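Local atomic coordinates of vaginolysin (Gardnerella vaginalis, PDB entry 5IMY), a protein that probably acts as a secreted, pore-forming toxin that binds cholesterol in host cell membranes and lyses the cell, as do other cholesterol-dependent cytolysins. Residues A[68-73]-A[367-372]; A[87-92]-A[257-262]; A[172-177]-A[209-214]; A[215-220]-A[346-351]. All blocks are in the same frame, centred on the assembly; numbering follows the deposited sequence.

Interaction 1 of 4, residues A[68-73]-A[367-372]; sequences QKKNIT and SDYIET
Lys70 and Tyr369 pair at the middle of an antiparallel junction between strands 62-76 and 363-389, long strands of the kind that form the elongated domain 2 in cholesterol-dependent cytolysins. The two segments twist markedly, their directions lying 131° apart. Three hydrogen-bonded pairs join them: Gln68 with Glu371, Lys70 with Tyr369, and Ile72 with Ser367. The shortest backbone bond runs from Lys70 N to Tyr369 O (2.7 Å), while Ile72 N meets Ser367 O almost straight, at 177°.

On one face, Lys69 reaches diagonally to Asp368. Its NZ lies 3.3 Å from OD1 of Asp368 in a salt bridge and equally far from OD2, so the ammonium group straddles the carboxylate rather than favouring one oxygen. Asp368 OD2 also accepts a hydrogen bond from Ile47 N, which anchors that carboxylate further.

The other face carries the aromatic contact. With chi1 at 72°, the ring of Tyr369 turns back across the neighbouring strand. Its CZ approaches Lys70 CB at 3.9 Å, and its CE2 comes equally close to Ile72 CB; the backbone N of Ile72 lies at the ring edge, near its plane.

Helix 177-184 packs on this aromatic face, where Gln179 touches both Ile72 and Tyr369, while the Lys69 edge of strand 62-76 continues through a backbone bond to Lys50.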
loop_
_atom_site.group_PDB
_atom_site.type_symbol
_atom_site.label_atom_id
_atom_site.label_comp_id
_atom_site.label_asym_id
_atom_site.label_seq_id
_atom_site.Cartn_x
_atom_site.Cartn_y
_atom_site.Cartn_z
ATOM N N GLN A 68 -11.136 1.131 -6.639
ATOM C CA GLN A 68 -11.449 2.061 -5.567
ATOM C C GLN A 68 -12.242 3.222 -6.142
ATOM O O GLN A 68 -12.010 3.640 -7.279
ATOM C CB GLN A 68 -10.175 2.564 -4.874
ATOM C CG GLN A 68 -9.532 3.770 -5.534
ATOM C CD GLN A 68 -8.037 3.825 -5.306
ATOM O OE1 GLN A 68 -7.568 3.926 -4.171
ATOM N NE2 GLN A 68 -7.275 3.747 -6.393
ATOM N N LYS A 69 -13.180 3.731 -5.351
ATOM C CA LYS A 69 -14.078 4.782 -5.806
ATOM C C LYS A 69 -13.354 6.122 -5.780
ATOM O O LYS A 69 -12.844 6.540 -4.734
ATOM C CB LYS A 69 -15.328 4.818 -4.929
ATOM C CG LYS A 69 -16.279 5.967 -5.231
ATOM C CD LYS A 69 -15.982 7.196 -4.384
ATOM C CE LYS A 69 -17.204 8.087 -4.268
ATOM N NZ LYS A 69 -16.869 9.525 -4.422
ATOM N N LYS A 70 -13.310 6.789 -6.926
ATOM C CA LYS A 70 -12.720 8.113 -7.054
ATOM C C LYS A 70 -13.766 9.099 -7.562
ATOM O O LYS A 70 -14.921 8.749 -7.812
ATOM C CB LYS A 70 -11.513 8.091 -7.996
ATOM C CG LYS A 70 -10.312 7.357 -7.456
ATOM C CD LYS A 70 -9.050 7.865 -8.115
ATOM C CE LYS A 70 -7.850 7.037 -7.722
ATOM N NZ LYS A 70 -7.297 6.370 -8.911
ATOM N N ASN A 71 -13.336 10.346 -7.715
ATOM C CA ASN A 71 -14.163 11.402 -8.273
ATOM C C ASN A 71 -13.302 12.256 -9.188
ATOM O O ASN A 71 -12.142 12.534 -8.876
ATOM C CB ASN A 71 -14.783 12.271 -7.172
ATOM C CG ASN A 71 -15.287 13.601 -7.695
ATOM O OD1 ASN A 71 -16.437 13.724 -8.112
ATOM N ND2 ASN A 71 -14.421 14.609 -7.673
ATOM N N ILE A 72 -13.870 12.661 -10.321
ATOM C CA ILE A 72 -13.217 13.582 -11.243
ATOM C C ILE A 72 -14.031 14.866 -11.276
ATOM O O ILE A 72 -15.258 14.824 -11.415
ATOM C CB ILE A 72 -13.079 12.984 -12.656
ATOM C CG1 ILE A 72 -12.275 13.945 -13.551
ATOM C CG2 ILE A 72 -14.457 12.629 -13.234
ATOM C CD1 ILE A 72 -12.790 14.097 -14.969
ATOM N N THR A 73 -13.350 15.999 -11.125
ATOM C CA THR A 73 -13.949 17.314 -11.305
ATOM C C THR A 73 -13.136 18.060 -12.351
ATOM O O THR A 73 -11.906 18.116 -12.260
ATOM C CB THR A 73 -13.981 18.109 -9.996
ATOM O OG1 THR A 73 -14.568 17.311 -8.961
ATOM C CG2 THR A 73 -14.792 19.392 -10.165
ATOM N N SER A 367 -18.053 13.809 -11.709
ATOM C CA SER A 367 -18.735 12.525 -11.700
ATOM C C SER A 367 -17.923 11.541 -10.874
ATOM O O SER A 367 -16.693 11.523 -10.953
ATOM C CB SER A 367 -18.922 11.983 -13.121
ATOM O OG SER A 367 -19.378 10.645 -13.089
ATOM N N ASP A 368 -18.618 10.734 -10.080
ATOM C CA ASP A 368 -17.972 9.641 -9.377
ATOM C C ASP A 368 -17.748 8.475 -10.328
ATOM O O ASP A 368 -18.488 8.284 -11.298
ATOM C CB ASP A 368 -18.814 9.183 -8.184
ATOM C CG ASP A 368 -18.808 10.186 -7.044
ATOM O OD1 ASP A 368 -17.966 11.108 -7.065
ATOM O OD2 ASP A 368 -19.639 10.041 -6.124
ATOM N N TYR A 369 -16.709 7.697 -10.046
ATOM C CA TYR A 369 -16.395 6.530 -10.855
ATOM C C TYR A 369 -15.424 5.656 -10.080
ATOM O O TYR A 369 -14.709 6.122 -9.188
ATOM C CB TYR A 369 -15.799 6.926 -12.210
ATOM C CG TYR A 369 -14.389 7.455 -12.113
ATOM C CD1 TYR A 369 -13.304 6.664 -12.460
ATOM C CD2 TYR A 369 -14.142 8.744 -11.660
ATOM C CE1 TYR A 369 -12.013 7.142 -12.369
ATOM C CE2 TYR A 369 -12.856 9.231 -11.563
ATOM C CZ TYR A 369 -11.794 8.428 -11.918
ATOM O OH TYR A 369 -10.511 8.911 -11.822
ATOM N N ILE A 370 -15.410 4.378 -10.435
ATOM C CA ILE A 370 -14.502 3.403 -9.850
ATOM C C ILE A 370 -13.322 3.246 -10.797
ATOM O O ILE A 370 -13.497 2.851 -11.954
ATOM C CB ILE A 370 -15.212 2.061 -9.608
ATOM C CG1 ILE A 370 -16.072 2.141 -8.344
ATOM C CG2 ILE A 370 -14.213 0.904 -9.497
ATOM C CD1 ILE A 370 -17.547 1.969 -8.599
ATOM N N GLU A 371 -12.122 3.562 -10.318
ATOM C CA GLU A 371 -10.916 3.353 -11.103
ATOM C C GLU A 371 -10.283 2.016 -10.743
ATOM O O GLU A 371 -10.224 1.636 -9.571
ATOM C CB GLU A 371 -9.897 4.472 -10.881
ATOM C CG GLU A 371 -8.694 4.352 -11.815
ATOM C CD GLU A 371 -7.643 5.414 -11.591
ATOM O OE1 GLU A 371 -7.733 6.489 -12.222
ATOM O OE2 GLU A 371 -6.728 5.180 -10.771
ATOM N N THR A 372 -9.812 1.307 -11.765
ATOM C CA THR A 372 -9.046 0.080 -11.596
ATOM C C THR A 372 -7.594 0.345 -11.954
ATOM O O THR A 372 -7.303 0.931 -13.003
ATOM C CB THR A 372 -9.590 -1.045 -12.471
ATOM O OG1 THR A 372 -10.938 -1.309 -12.088
ATOM C CG2 THR A 372 -8.763 -2.314 -12.301
#

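Interaction 2 of 4, residues A[87-92]-A[257-262]; sequences DRVYPG and SNVAYG
Val259 and Pro91 carry this contact, with Val89 in a smaller part. Val259 sits on strand 253-261 and directs its side chain at the loop that leads from strand 79-80 to strand 94-96. Only one of its two methyl groups does the work: chi1 of 172° sets CG1 anti to the backbone N and leaves CG2 beside that nitrogen, facing the proline. The side chains meet at about a right angle. CG2 of Val259 lies 3.7 Å from Pro91 CD and 3.9 Å from Pro91 CG, and it also approaches Pro91 N at 3.8 Å, so the methyl rests against the part of the pyrrolidine ring nearest the imide bond.

Val89 reaches the same methyl from further back along the loop, its CG1 at 4.3 Å from Val259 CG2. The phenol of Tyr261 comes in at the margin, with OH 4.2 Å from Pro91 CD, while its ring meets that of Tyr219 with planes only about 20° apart.

Around this cluster, Val142 of helix 139-158 touches Pro91, Val221 packs on the proline from strand 208-223, and Tyr350 of strand 347-354 packs on Val89. A backbone hydrogen bond between Gly92 and Val256 ties the end of the loop to the strand just beyond the contact.

No hydrogen bond or charge pair spans the two segments. Their attachment is therefore apolar, resting on the burial of methyl and methylene groups, with directional polar bonds left to residues nearby.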
loop_
_atom_site.group_PDB
_atom_site.type_symbol
_atom_site.label_atom_id
_atom_site.label_comp_id
_atom_site.label_asym_id
_atom_site.label_seq_id
_atom_site.Cartn_x
_atom_site.Cartn_y
_atom_site.Cartn_z
ATOM N N ASP A 87 -23.577 24.395 -36.312
ATOM C CA ASP A 87 -24.619 25.285 -36.819
ATOM C C ASP A 87 -24.767 26.534 -35.960
ATOM O O ASP A 87 -25.063 27.614 -36.484
ATOM C CB ASP A 87 -25.956 24.546 -36.883
ATOM C CG ASP A 87 -26.117 23.735 -38.153
ATOM O OD1 ASP A 87 -25.707 24.220 -39.228
ATOM O OD2 ASP A 87 -26.660 22.612 -38.075
ATOM N N ARG A 88 -24.567 26.412 -34.649
ATOM C CA ARG A 88 -24.857 27.492 -33.714
ATOM C C ARG A 88 -23.611 28.046 -33.040
ATOM O O ARG A 88 -23.730 28.818 -32.083
ATOM C CB ARG A 88 -25.841 27.007 -32.649
ATOM C CG ARG A 88 -27.095 26.374 -33.226
ATOM C CD ARG A 88 -27.275 24.925 -32.805
ATOM N NE ARG A 88 -28.596 24.717 -32.224
ATOM C CZ ARG A 88 -29.248 23.560 -32.220
ATOM N NH1 ARG A 88 -28.716 22.481 -32.783
ATOM N NH2 ARG A 88 -30.447 23.485 -31.660
ATOM N N VAL A 89 -22.425 27.676 -33.508
ATOM C CA VAL A 89 -21.173 28.134 -32.921
ATOM C C VAL A 89 -20.494 29.034 -33.940
ATOM O O VAL A 89 -20.005 28.565 -34.975
ATOM C CB VAL A 89 -20.267 26.965 -32.516
ATOM C CG1 VAL A 89 -18.919 27.477 -32.018
ATOM C CG2 VAL A 89 -20.944 26.132 -31.444
ATOM N N TYR A 90 -20.467 30.330 -33.651
ATOM C CA TYR A 90 -19.724 31.277 -34.462
ATOM C C TYR A 90 -19.337 32.452 -33.584
ATOM O O TYR A 90 -20.026 32.738 -32.598
ATOM C CB TYR A 90 -20.535 31.761 -35.674
ATOM C CG TYR A 90 -21.945 32.226 -35.365
ATOM C CD1 TYR A 90 -22.220 33.562 -35.110
ATOM C CD2 TYR A 90 -23.003 31.326 -35.353
ATOM C CE1 TYR A 90 -23.509 33.988 -34.838
ATOM C CE2 TYR A 90 -24.291 31.739 -35.084
ATOM C CZ TYR A 90 -24.540 33.068 -34.827
ATOM O OH TYR A 90 -25.826 33.477 -34.561
ATOM N N PRO A 91 -18.232 33.134 -33.894
ATOM C CA PRO A 91 -17.900 34.359 -33.155
ATOM C C PRO A 91 -19.066 35.335 -33.143
ATOM O O PRO A 91 -19.564 35.717 -34.205
ATOM C CB PRO A 91 -16.697 34.920 -33.926
ATOM C CG PRO A 91 -16.095 33.737 -34.608
ATOM C CD PRO A 91 -17.227 32.811 -34.921
ATOM N N GLY A 92 -19.522 35.726 -31.954
ATOM C CA GLY A 92 -20.610 36.673 -31.824
ATOM C C GLY A 92 -21.977 36.071 -31.561
ATOM O O GLY A 92 -22.948 36.825 -31.432
ATOM N N SER A 257 -16.938 34.587 -27.388
ATOM C CA SER A 257 -15.922 35.630 -27.487
ATOM C C SER A 257 -14.852 35.283 -28.514
ATOM O O SER A 257 -14.279 36.188 -29.131
ATOM C CB SER A 257 -15.286 35.881 -26.119
ATOM O OG SER A 257 -15.476 34.778 -25.253
ATOM N N ASN A 258 -14.566 33.999 -28.715
ATOM C CA ASN A 258 -13.610 33.611 -29.742
ATOM C C ASN A 258 -13.833 32.155 -30.120
ATOM O O ASN A 258 -14.383 31.366 -29.349
ATOM C CB ASN A 258 -12.163 33.827 -29.280
ATOM C CG ASN A 258 -11.679 32.739 -28.337
ATOM O OD1 ASN A 258 -11.363 31.627 -28.762
ATOM N ND2 ASN A 258 -11.598 33.063 -27.052
ATOM N N VAL A 259 -13.395 31.818 -31.331
ATOM C CA VAL A 259 -13.443 30.458 -31.851
ATOM C C VAL A 259 -12.063 30.115 -32.389
ATOM O O VAL A 259 -11.494 30.875 -33.181
ATOM C CB VAL A 259 -14.511 30.301 -32.950
ATOM C CG1 VAL A 259 -14.412 28.926 -33.615
ATOM C CG2 VAL A 259 -15.899 30.508 -32.368
ATOM N N ALA A 260 -11.529 28.977 -31.960
ATOM C CA ALA A 260 -10.231 28.513 -32.419
ATOM C C ALA A 260 -10.402 27.649 -33.660
ATOM O O ALA A 260 -11.327 26.836 -33.744
ATOM C CB ALA A 260 -9.522 27.723 -31.318
ATOM N N TYR A 261 -9.505 27.833 -34.624
ATOM C CA TYR A 261 -9.538 27.099 -35.879
ATOM C C TYR A 261 -8.271 26.271 -36.017
ATOM O O TYR A 261 -7.176 26.725 -35.664
ATOM C CB TYR A 261 -9.674 28.049 -37.073
ATOM C CG TYR A 261 -11.028 28.712 -37.169
ATOM C CD1 TYR A 261 -11.987 28.250 -38.059
ATOM C CD2 TYR A 261 -11.351 29.795 -36.362
ATOM C CE1 TYR A 261 -13.228 28.850 -38.150
ATOM C CE2 TYR A 261 -12.592 30.403 -36.443
ATOM C CZ TYR A 261 -13.526 29.926 -37.339
ATOM O OH TYR A 261 -14.762 30.525 -37.425
ATOM N N GLY A 262 -8.423 25.055 -36.528
ATOM C CA GLY A 262 -7.278 24.203 -36.758
ATOM C C GLY A 262 -7.618 22.743 -36.948
ATOM O O GLY A 262 -8.451 22.395 -37.791
#

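Interaction 3 of 4, residues A[172-177]-A[209-214]; sequences ASAQSM and TQIVNF
Ala172 and Ile211 form an antiparallel hydrogen-bonded pair, with Ile211 N to Ala172 O at 2.8 Å and the return bond from Ala172 N to Ile211 O at 2.9 Å. Ser173 and Gln210 follow as a non-hydrogen-bonded pair, after which the first segment leaves the strand. One backbone bond still holds the departing chain: Ala174 N reaches Thr209 O at 3.2 Å, but from 50° above the carbonyl plane. The same carbonyl oxygen takes a weak second bond from Ser173 OG, 3.4 Å from Thr209 O.

This is the end of strand 166-173, where the chain turns into helix 177-184. Ser176 is the N-cap of that helix, its OG accepting from Gln179 N. In relatives of this family, a sheet of this kind belongs to domain 3, and helices beside it unfurl into membrane-spanning hairpins; helix 177-184 is probably of that type.

Among the side chains, Ala174 makes the closest apolar contact. Its CB lies 3.7 Å from Thr209 CG2, a methyl that chi1 of -59° places anti to the backbone N, and 3.9 Å from Ile211 CG1. Ala174 thus rests against both branched residues as its chain peels away. On the other face Gln210 bends at chi2 (68°), which brings its CD to 3.5 Å from Ala172 O. Gln279 of helix 278-286 packs against both Ser173 and Gln210.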
loop_
_atom_site.group_PDB
_atom_site.type_symbol
_atom_site.label_atom_id
_atom_site.label_comp_id
_atom_site.label_asym_id
_atom_site.label_seq_id
_atom_site.Cartn_x
_atom_site.Cartn_y
_atom_site.Cartn_z
ATOM N N ALA A 172 -6.653 11.410 -20.080
ATOM C CA ALA A 172 -7.443 10.780 -19.034
ATOM C C ALA A 172 -7.418 9.277 -19.245
ATOM O O ALA A 172 -7.436 8.805 -20.383
ATOM C CB ALA A 172 -8.888 11.291 -19.034
ATOM N N SER A 173 -7.369 8.536 -18.142
ATOM C CA SER A 173 -7.457 7.087 -18.211
ATOM C C SER A 173 -8.895 6.671 -18.496
ATOM O O SER A 173 -9.840 7.219 -17.923
ATOM C CB SER A 173 -6.979 6.465 -16.900
ATOM O OG SER A 173 -6.256 5.270 -17.131
ATOM N N ALA A 174 -9.061 5.706 -19.396
ATOM C CA ALA A 174 -10.389 5.207 -19.737
ATOM C C ALA A 174 -10.879 4.313 -18.604
ATOM O O ALA A 174 -10.358 3.210 -18.403
ATOM C CB ALA A 174 -10.359 4.453 -21.063
ATOM N N GLN A 175 -11.868 4.787 -17.866
ATOM C CA GLN A 175 -12.425 4.072 -16.723
ATOM C C GLN A 175 -13.936 3.913 -16.805
ATOM O O GLN A 175 -14.450 2.838 -16.489
ATOM C CB GLN A 175 -12.046 4.802 -15.425
ATOM C CG GLN A 175 -10.553 4.778 -15.124
ATOM C CD GLN A 175 -10.042 3.377 -14.842
ATOM O OE1 GLN A 175 -10.804 2.486 -14.471
ATOM N NE2 GLN A 175 -8.742 3.179 -15.019
ATOM N N SER A 176 -14.657 4.952 -17.217
ATOM C CA SER A 176 -16.098 4.857 -17.396
ATOM C C SER A 176 -16.538 5.956 -18.349
ATOM O O SER A 176 -15.930 7.027 -18.405
ATOM C CB SER A 176 -16.845 4.981 -16.063
ATOM O OG SER A 176 -16.775 6.304 -15.560
ATOM N N MET A 177 -17.602 5.677 -19.102
ATOM C CA MET A 177 -18.118 6.671 -20.033
ATOM C C MET A 177 -18.561 7.942 -19.320
ATOM O O MET A 177 -18.629 9.001 -19.951
ATOM C CB MET A 177 -19.286 6.088 -20.833
ATOM C CG MET A 177 -19.775 6.986 -21.958
ATOM S SD MET A 177 -18.494 7.354 -23.174
ATOM C CE MET A 177 -18.233 5.735 -23.895
ATOM N N THR A 209 -5.679 1.646 -20.761
ATOM C CA THR A 209 -6.090 2.489 -21.876
ATOM C C THR A 209 -5.987 3.955 -21.489
ATOM O O THR A 209 -6.318 4.336 -20.363
ATOM C CB THR A 209 -7.525 2.171 -22.318
ATOM O OG1 THR A 209 -7.616 0.796 -22.707
ATOM C CG2 THR A 209 -7.936 3.053 -23.497
ATOM N N GLN A 210 -5.531 4.772 -22.436
ATOM C CA GLN A 210 -5.411 6.211 -22.251
ATOM C C GLN A 210 -6.145 6.913 -23.382
ATOM O O GLN A 210 -5.990 6.540 -24.549
ATOM C CB GLN A 210 -3.939 6.645 -22.224
ATOM C CG GLN A 210 -3.704 8.019 -21.622
ATOM C CD GLN A 210 -3.987 8.057 -20.133
ATOM O OE1 GLN A 210 -4.106 7.018 -19.484
ATOM N NE2 GLN A 210 -4.098 9.260 -19.585
ATOM N N ILE A 211 -6.941 7.921 -23.035
ATOM C CA ILE A 211 -7.673 8.732 -24.004
ATOM C C ILE A 211 -7.103 10.140 -23.963
ATOM O O ILE A 211 -6.927 10.713 -22.881
ATOM C CB ILE A 211 -9.183 8.742 -23.709
ATOM C CG1 ILE A 211 -9.732 7.311 -23.662
ATOM C CG2 ILE A 211 -9.926 9.574 -24.750
ATOM C CD1 ILE A 211 -9.515 6.509 -24.935
ATOM N N VAL A 212 -6.818 10.698 -25.136
ATOM C CA VAL A 212 -6.158 11.995 -25.241
ATOM C C VAL A 212 -6.804 12.784 -26.370
ATOM O O VAL A 212 -6.923 12.288 -27.495
ATOM C CB VAL A 212 -4.643 11.843 -25.484
ATOM C CG1 VAL A 212 -3.968 13.207 -25.539
ATOM C CG2 VAL A 212 -4.018 10.978 -24.400
ATOM N N ASN A 213 -7.217 14.011 -26.067
ATOM C CA ASN A 213 -7.753 14.937 -27.057
ATOM C C ASN A 213 -6.638 15.886 -27.474
ATOM O O ASN A 213 -6.093 16.610 -26.636
ATOM C CB ASN A 213 -8.941 15.713 -26.482
ATOM C CG ASN A 213 -9.615 16.603 -27.510
ATOM O OD1 ASN A 213 -9.581 16.328 -28.709
ATOM N ND2 ASN A 213 -10.233 17.681 -27.040
ATOM N N PHE A 214 -6.288 15.872 -28.758
ATOM C CA PHE A 214 -5.267 16.761 -29.299
ATOM C C PHE A 214 -5.936 17.892 -30.065
ATOM O O PHE A 214 -6.772 17.645 -30.941
ATOM C CB PHE A 214 -4.306 16.010 -30.222
ATOM C CG PHE A 214 -3.341 15.123 -29.501
ATOM C CD1 PHE A 214 -2.193 15.645 -28.929
ATOM C CD2 PHE A 214 -3.574 13.763 -29.399
ATOM C CE1 PHE A 214 -1.301 14.828 -28.264
ATOM C CE2 PHE A 214 -2.686 12.942 -28.738
ATOM C CZ PHE A 214 -1.547 13.474 -28.169
#

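Interaction 4 of 4, residues A[215-220]-A[346-351]; sequences KQTYYT and VPIAYT
Ile348 holds CG1 between its backbone N and carbonyl carbon (chi1 52°) and then extends, which carries CD1 to Gln216 and Thr217. That terminal methyl lies 3.5 Å from Gln216 O and 3.7 Å from Thr217 OG1.

The contact belongs to the large antiparallel sheet, in which strand 253-261 pairs with both strand 208-223 and strand 347-354. The segments do not run side by side: strands 215-217 and 347-351 lie nearly perpendicular, 84° apart, with axes 8.2 Å from one another at the closest. Each is distorted against the strand between them. Tyr218 and Tyr219 both face Tyr261, and Ile348 and Ala349 both face Ala260, each a classic beta bulge; the chain also turns a corner at Tyr218.

Lys215 supplies the second half of the packing. Its side chain is fully extended beyond CG and runs alongside the bulge, offering methylene groups before its charged end. CE approaches Ile348 O at 3.9 Å. The ammonium group finds its polar partner in Asn78, whose OD1 accepts a hydrogen bond from NZ, while that same NZ also passes 3.9 Å from Ala349 CB.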
loop_
_atom_site.group_PDB
_atom_site.type_symbol
_atom_site.label_atom_id
_atom_site.label_comp_id
_atom_site.label_asym_id
_atom_site.label_seq_id
_atom_site.Cartn_x
_atom_site.Cartn_y
_atom_site.Cartn_z
ATOM N N LYS A 215 -5.567 19.127 -29.732
ATOM C CA LYS A 215 -6.066 20.314 -30.414
ATOM C C LYS A 215 -4.883 21.102 -30.951
ATOM O O LYS A 215 -4.034 21.561 -30.179
ATOM C CB LYS A 215 -6.905 21.181 -29.474
ATOM C CG LYS A 215 -8.368 20.784 -29.427
ATOM C CD LYS A 215 -9.114 21.512 -28.326
ATOM C CE LYS A 215 -10.586 21.147 -28.339
ATOM N NZ LYS A 215 -11.287 21.579 -27.100
ATOM N N GLN A 216 -4.829 21.253 -32.272
ATOM C CA GLN A 216 -3.814 22.057 -32.942
ATOM C C GLN A 216 -4.497 23.308 -33.480
ATOM O O GLN A 216 -5.298 23.232 -34.419
ATOM C CB GLN A 216 -3.142 21.264 -34.059
ATOM C CG GLN A 216 -2.699 19.872 -33.634
ATOM C CD GLN A 216 -1.785 19.211 -34.645
ATOM O OE1 GLN A 216 -2.237 18.466 -35.516
ATOM N NE2 GLN A 216 -0.490 19.480 -34.533
ATOM N N THR A 217 -4.193 24.454 -32.878
ATOM C CA THR A 217 -4.817 25.720 -33.239
ATOM C C THR A 217 -3.872 26.505 -34.139
ATOM O O THR A 217 -2.757 26.843 -33.730
ATOM C CB THR A 217 -5.163 26.533 -31.991
ATOM O OG1 THR A 217 -6.066 25.788 -31.166
ATOM C CG2 THR A 217 -5.813 27.862 -32.371
ATOM N N TYR A 218 -4.325 26.800 -35.358
ATOM C CA TYR A 218 -3.566 27.663 -36.255
ATOM C C TYR A 218 -3.818 29.133 -35.953
ATOM O O TYR A 218 -2.877 29.934 -35.918
ATOM C CB TYR A 218 -3.933 27.363 -37.706
ATOM C CG TYR A 218 -3.671 25.937 -38.126
ATOM C CD1 TYR A 218 -2.459 25.316 -37.853
ATOM C CD2 TYR A 218 -4.643 25.207 -38.789
ATOM C CE1 TYR A 218 -2.225 24.009 -38.235
ATOM C CE2 TYR A 218 -4.423 23.900 -39.170
ATOM C CZ TYR A 218 -3.212 23.305 -38.894
ATOM O OH TYR A 218 -2.996 22.003 -39.280
ATOM N N TYR A 219 -5.077 29.502 -35.739
ATOM C CA TYR A 219 -5.430 30.888 -35.477
ATOM C C TYR A 219 -6.769 30.927 -34.760
ATOM O O TYR A 219 -7.510 29.940 -34.728
ATOM C CB TYR A 219 -5.487 31.708 -36.773
ATOM C CG TYR A 219 -6.373 31.108 -37.841
ATOM C CD1 TYR A 219 -7.744 31.339 -37.847
ATOM C CD2 TYR A 219 -5.840 30.313 -38.846
ATOM C CE1 TYR A 219 -8.556 30.793 -38.824
ATOM C CE2 TYR A 219 -6.643 29.765 -39.828
ATOM C CZ TYR A 219 -8.000 30.007 -39.812
ATOM O OH TYR A 219 -8.805 29.461 -40.786
ATOM N N THR A 220 -7.069 32.089 -34.187
ATOM C CA THR A 220 -8.278 32.294 -33.405
ATOM C C THR A 220 -9.009 33.518 -33.934
ATOM O O THR A 220 -8.395 34.568 -34.146
ATOM C CB THR A 220 -7.942 32.472 -31.917
ATOM O OG1 THR A 220 -7.393 31.253 -31.403
ATOM C CG2 THR A 220 -9.183 32.848 -31.113
ATOM N N VAL A 346 -11.237 24.703 -40.178
ATOM C CA VAL A 346 -12.232 23.975 -39.395
ATOM C C VAL A 346 -12.224 24.565 -37.988
ATOM O O VAL A 346 -11.170 24.576 -37.339
ATOM C CB VAL A 346 -11.951 22.463 -39.348
ATOM C CG1 VAL A 346 -12.914 21.774 -38.387
ATOM C CG2 VAL A 346 -12.083 21.837 -40.714
ATOM N N PRO A 347 -13.350 25.062 -37.476
ATOM C CA PRO A 347 -13.408 25.394 -36.048
ATOM C C PRO A 347 -13.325 24.131 -35.205
ATOM O O PRO A 347 -13.956 23.117 -35.512
ATOM C CB PRO A 347 -14.763 26.093 -35.896
ATOM C CG PRO A 347 -15.573 25.615 -37.051
ATOM C CD PRO A 347 -14.604 25.399 -38.172
ATOM N N ILE A 348 -12.530 24.199 -34.137
ATOM C CA ILE A 348 -12.283 23.035 -33.293
ATOM C C ILE A 348 -12.735 23.315 -31.866
ATOM O O ILE A 348 -13.092 22.391 -31.127
ATOM C CB ILE A 348 -10.797 22.629 -33.324
ATOM C CG1 ILE A 348 -9.904 23.833 -33.010
ATOM C CG2 ILE A 348 -10.445 22.027 -34.678
ATOM C CD1 ILE A 348 -8.432 23.487 -32.860
ATOM N N ALA A 349 -12.727 24.586 -31.467
ATOM C CA ALA A 349 -13.097 24.945 -30.108
ATOM C C ALA A 349 -13.690 26.346 -30.098
ATOM O O ALA A 349 -13.440 27.156 -30.995
ATOM C CB ALA A 349 -11.894 24.875 -29.162
ATOM N N TYR A 350 -14.485 26.624 -29.068
ATOM C CA TYR A 350 -15.062 27.946 -28.885
ATOM C C TYR A 350 -15.122 28.272 -27.402
ATOM O O TYR A 350 -15.207 27.381 -26.553
ATOM C CB TYR A 350 -16.465 28.053 -29.509
ATOM C CG TYR A 350 -17.539 27.229 -28.833
ATOM C CD1 TYR A 350 -18.468 27.824 -27.987
ATOM C CD2 TYR A 350 -17.641 25.862 -29.057
ATOM C CE1 TYR A 350 -19.459 27.078 -27.375
ATOM C CE2 TYR A 350 -18.629 25.109 -28.447
ATOM C CZ TYR A 350 -19.534 25.721 -27.609
ATOM O OH TYR A 350 -20.518 24.977 -27.002
ATOM N N THR A 351 -15.064 29.566 -27.104
ATOM C CA THR A 351 -15.130 30.081 -25.745
ATOM C C THR A 351 -16.312 31.032 -25.632
ATOM O O THR A 351 -16.592 31.799 -26.559
ATOM C CB THR A 351 -13.836 30.812 -25.368
ATOM O OG1 THR A 351 -12.719 29.933 -25.537
ATOM C CG2 THR A 351 -13.884 31.299 -23.924
#

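Interactions 2, 3 and 4 share the large antiparallel sheet, whereas interaction 1 joins strands 62-76 and 363-389 of another. Along the chain, interaction 1 spans the other three; interactions 2 and 4 alternate their segments, and interaction 3 precedes interaction 4 on strand 208-223. Interactions 2 and 4 lie closest, centres 8 Å apart, and are probably joined by a hydrogen bond from Ala260 N to Ala349 O. Interaction 3 is 21 Å from interaction 4 but only 13 Å from interaction 1, which it meets where Thr372 N probably donates to Gln175 OE1. That bond ties the central sheet to the long strands, a junction that family members are thought to open during pore formation.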